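Local coordinates for PA1221 (Pseudomonas aeruginosa, PDB 4DG9), which is a two-part protein that joins an AMP-binding enzyme region of the ANL superfamily to a carrier-type region with a phosphopantetheine attachment site, at residues K180-T185 with G310-T315. Sequence-based numbering, arbitrary orientation.
Sequences KAIACT and GPTENT. With DG9 (5'-({[(2R,3R)-3-amino-2-{[2-({N-[(2R)-2-hydroxy-3,3-dimethyl-4-{[oxido(oxo)phosphonio]oxy}butanoyl]-beta-alanyl}amino)ethyl]sulfanyl}-4-methylpentyl]sulfonyl}amino)-5'-deoxyadenosine), chain B.
The carboxylate of Glu313 presents one flat face to Ile182: CD1 of Ile182 sits almost straight above CD of Glu313, at 3.8 Å, and is 3.7 Å from Glu313 OE2. At the rim of the same group, OE1 makes a salt bridge with Arg428 and OE2 a hydrogen bond with Tyr374, which would fix its rotation. A bend in the Glu313 chain (chi2 83°) turns the carboxylate back over the isoleucine, although its CB points away from strand 181-185. On the neighbouring residue, CG2 of Thr312 meets Ile182 CD1 at 3.9 Å, while OG1, swung beside the backbone N (chi1 -57°), faces DG9. Both OG1 and the backbone N of Thr312 make weak hydrogen bonds to DG9 O3P, so one threonine links strand and ligand. Further along, Cys184 SG lies 3.7 Å from Thr312 O, a carbonyl that accepts from Thr315 N, and packs against Thr315 OG1. One water donates to Thr315 OG1 (2.9 Å) and accepts from Thr185 N (2.8 Å); the hydroxyl in turn donates a hydrogen bond to Gly369 O. The Gly-Pro-Thr-Glu sequence matches the A5 motif of ANL enzymes. Its loop, between strands 304-309 and 319-322, packs over strand 181-185, the middle strand of the antiparallel sheet with 166-171 and 374-375; that strand runs straight into helix 186-193, whose N-cap is Thr185.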
loop_
_atom_site.group_PDB
_atom_site.type_symbol
_atom_site.label_atom_id
_atom_site.label_comp_id
_atom_site.label_asym_id
_atom_site.label_seq_id
_atom_site.Cartn_x
_atom_site.Cartn_y
_atom_site.Cartn_z
ATOM N N LYS A 180 -1.200 -8.637 -13.592
ATOM C CA LYS A 180 -2.297 -9.601 -13.556
ATOM C C LYS A 180 -3.284 -9.276 -12.438
ATOM O O LYS A 180 -2.883 -8.927 -11.319
ATOM C CB LYS A 180 -1.751 -11.015 -13.374
ATOM C CG LYS A 180 -0.800 -11.450 -14.473
ATOM C CD LYS A 180 -1.407 -11.231 -15.852
ATOM C CE LYS A 180 -0.536 -11.847 -16.939
ATOM N NZ LYS A 180 -1.032 -11.511 -18.304
ATOM N N ALA A 181 -4.573 -9.410 -12.741
ATOM C CA ALA A 181 -5.615 -9.037 -11.788
ATOM C C ALA A 181 -5.864 -10.099 -10.730
ATOM O O ALA A 181 -6.019 -11.289 -11.026
ATOM C CB ALA A 181 -6.907 -8.699 -12.500
ATOM N N ILE A 182 -5.901 -9.640 -9.488
ATOM C CA ILE A 182 -6.239 -10.472 -8.354
ATOM C C ILE A 182 -7.613 -10.046 -7.862
ATOM O O ILE A 182 -7.759 -8.950 -7.322
ATOM C CB ILE A 182 -5.217 -10.262 -7.245
ATOM C CG1 ILE A 182 -3.800 -10.511 -7.797
ATOM C CG2 ILE A 182 -5.547 -11.130 -6.053
ATOM C CD1 ILE A 182 -2.638 -10.187 -6.821
ATOM N N ALA A 183 -8.617 -10.896 -8.077
ATOM C CA ALA A 183 -9.991 -10.608 -7.674
ATOM C C ALA A 183 -10.253 -11.088 -6.248
ATOM O O ALA A 183 -10.115 -12.260 -5.948
ATOM C CB ALA A 183 -10.966 -11.252 -8.623
ATOM N N CYS A 184 -10.648 -10.170 -5.381
ATOM C CA CYS A 184 -10.885 -10.477 -3.986
ATOM C C CYS A 184 -12.387 -10.442 -3.712
ATOM O O CYS A 184 -13.131 -9.725 -4.380
ATOM C CB CYS A 184 -10.105 -9.501 -3.091
ATOM S SG CYS A 184 -8.280 -9.747 -3.209
ATOM N N THR A 185 -12.831 -11.197 -2.717
ATOM C CA THR A 185 -14.248 -11.512 -2.579
ATOM C C THR A 185 -14.852 -10.807 -1.377
ATOM O O THR A 185 -14.137 -10.368 -0.484
ATOM C CB THR A 185 -14.446 -13.030 -2.375
ATOM O OG1 THR A 185 -14.097 -13.376 -1.031
ATOM C CG2 THR A 185 -13.568 -13.840 -3.342
ATOM N N GLY A 310 0.594 -10.029 5.182
ATOM C CA GLY A 310 -0.021 -10.910 4.200
ATOM C C GLY A 310 0.083 -10.440 2.765
ATOM O O GLY A 310 0.214 -9.251 2.501
ATOM N N PRO A 311 -0.004 -11.381 1.823
ATOM C CA PRO A 311 -0.041 -11.063 0.396
ATOM C C PRO A 311 -1.451 -10.664 -0.050
ATOM O O PRO A 311 -2.422 -11.140 0.535
ATOM C CB PRO A 311 0.385 -12.382 -0.275
ATOM C CG PRO A 311 0.555 -13.385 0.819
ATOM C CD PRO A 311 -0.047 -12.828 2.063
ATOM N N THR A 312 -1.544 -9.828 -1.079
ATOM C CA THR A 312 -2.810 -9.467 -1.714
ATOM C C THR A 312 -3.677 -10.680 -2.042
ATOM O O THR A 312 -4.896 -10.635 -1.911
ATOM C CB THR A 312 -2.552 -8.713 -3.042
ATOM O OG1 THR A 312 -1.739 -7.566 -2.790
ATOM C CG2 THR A 312 -3.855 -8.278 -3.680
ATOM N N GLU A 313 -3.044 -11.760 -2.481
ATOM C CA GLU A 313 -3.756 -12.980 -2.864
ATOM C C GLU A 313 -4.629 -13.573 -1.754
ATOM O O GLU A 313 -5.585 -14.291 -2.019
ATOM C CB GLU A 313 -2.752 -14.038 -3.356
ATOM C CG GLU A 313 -2.077 -13.710 -4.700
ATOM C CD GLU A 313 -0.866 -12.769 -4.584
ATOM O OE1 GLU A 313 -0.638 -12.137 -3.504
ATOM O OE2 GLU A 313 -0.136 -12.668 -5.600
ATOM N N ASN A 314 -4.226 -13.343 -0.510
ATOM C CA ASN A 314 -4.990 -13.714 0.686
ATOM C C ASN A 314 -5.769 -12.565 1.348
ATOM O O ASN A 314 -6.121 -12.642 2.521
ATOM C CB ASN A 314 -4.168 -14.540 1.687
ATOM C CG ASN A 314 -5.039 -15.263 2.682
ATOM O OD1 ASN A 314 -6.181 -15.623 2.375
ATOM N ND2 ASN A 314 -4.516 -15.477 3.886
ATOM N N THR A 315 -5.928 -11.457 0.636
ATOM C CA THR A 315 -6.760 -10.359 1.131
ATOM C C THR A 315 -6.295 -9.612 2.390
ATOM O O THR A 315 -6.828 -9.832 3.481
ATOM C CB THR A 315 -8.215 -10.817 1.350
ATOM O OG1 THR A 315 -8.717 -11.410 0.144
ATOM C CG2 THR A 315 -9.089 -9.635 1.726
HETATM C C DG9 B . 0.039 -5.753 1.181
HETATM N N DG9 B . 2.876 -7.503 0.083
HETATM S S DG9 B . 1.592 -7.081 -0.761
HETATM C C1 DG9 B . 0.287 -6.960 0.261
HETATM N N1 DG9 B . 6.680 -8.432 7.786
HETATM O O1 DG9 B . 4.208 -11.724 1.023
HETATM C C2 DG9 B . 7.519 -8.824 6.811
HETATM N N2 DG9 B . -1.718 -6.880 2.480
HETATM O O2 DG9 B . 6.729 -10.742 1.447
HETATM C C3 DG9 B . 2.834 -8.800 0.731
HETATM N N3 DG9 B . 7.145 -8.892 5.525
HETATM O O3 DG9 B . 6.828 6.265 -1.927
HETATM C C4 DG9 B . 5.882 -8.548 5.163
HETATM C C5 DG9 B . 4.992 -8.140 6.142
HETATM C C6 DG9 B . 5.414 -8.084 7.475
HETATM N N6 DG9 B . 4.581 -7.691 8.470
HETATM N N7 DG9 B . 3.826 -7.877 5.512
HETATM C C8 DG9 B . 3.984 -8.112 4.188
HETATM N N9 DG9 B . 5.241 -8.514 3.980
HETATM C CA DG9 B . -0.316 -6.362 2.549
HETATM C CB DG9 B . -0.155 -5.496 3.800
HETATM C "C1'" DG9 B . 5.819 -8.877 2.660
HETATM S S1P DG9 B . 1.306 -4.512 1.227
HETATM C "C2'" DG9 B . 5.727 -10.380 2.418
HETATM P P2A DG9 B . 6.182 7.648 -1.913
HETATM C C2P DG9 B . 0.411 -3.018 1.545
HETATM O O2P DG9 B . 1.852 -5.918 -1.551
HETATM C "C3'" DG9 B . 4.340 -10.545 1.832
HETATM C C3P DG9 B . 0.044 -2.224 0.293
HETATM O O3P DG9 B . 1.286 -8.191 -1.611
HETATM C "C4'" DG9 B . 4.247 -9.285 0.986
HETATM O "O4'" DG9 B . 5.018 -8.270 1.650
HETATM O O4A DG9 B . 5.651 8.213 -3.214
HETATM N N4P DG9 B . 1.039 -1.209 0.011
HETATM C C5P DG9 B . 0.795 0.097 0.057
HETATM O O5P DG9 B . -0.271 0.583 0.396
HETATM O O6A DG9 B . 4.965 7.665 -0.851
HETATM C C6P DG9 B . 1.941 0.992 -0.344
HETATM C C7P DG9 B . 2.369 1.811 0.865
HETATM N N8P DG9 B . 3.264 2.893 0.511
HETATM C C9P DG9 B . 2.803 4.078 0.122
HETATM O O9P DG9 B . 1.613 4.331 0.055
HETATM C CAP DG9 B . 3.819 5.126 -0.243
HETATM O OAP DG9 B . 5.124 4.552 -0.279
HETATM C CBP DG9 B . 3.819 6.306 0.729
HETATM C CCP DG9 B . 5.058 7.164 0.477
HETATM C CDP DG9 B . 2.569 7.113 0.419
HETATM C CEP DG9 B . 3.775 5.849 2.181
HETATM C CG1 DG9 B . -1.369 -4.624 4.100
HETATM C CG2 DG9 B . 0.123 -6.404 4.994
HETATM O O HOH W 1 -10.725 -12.598 -1.570
#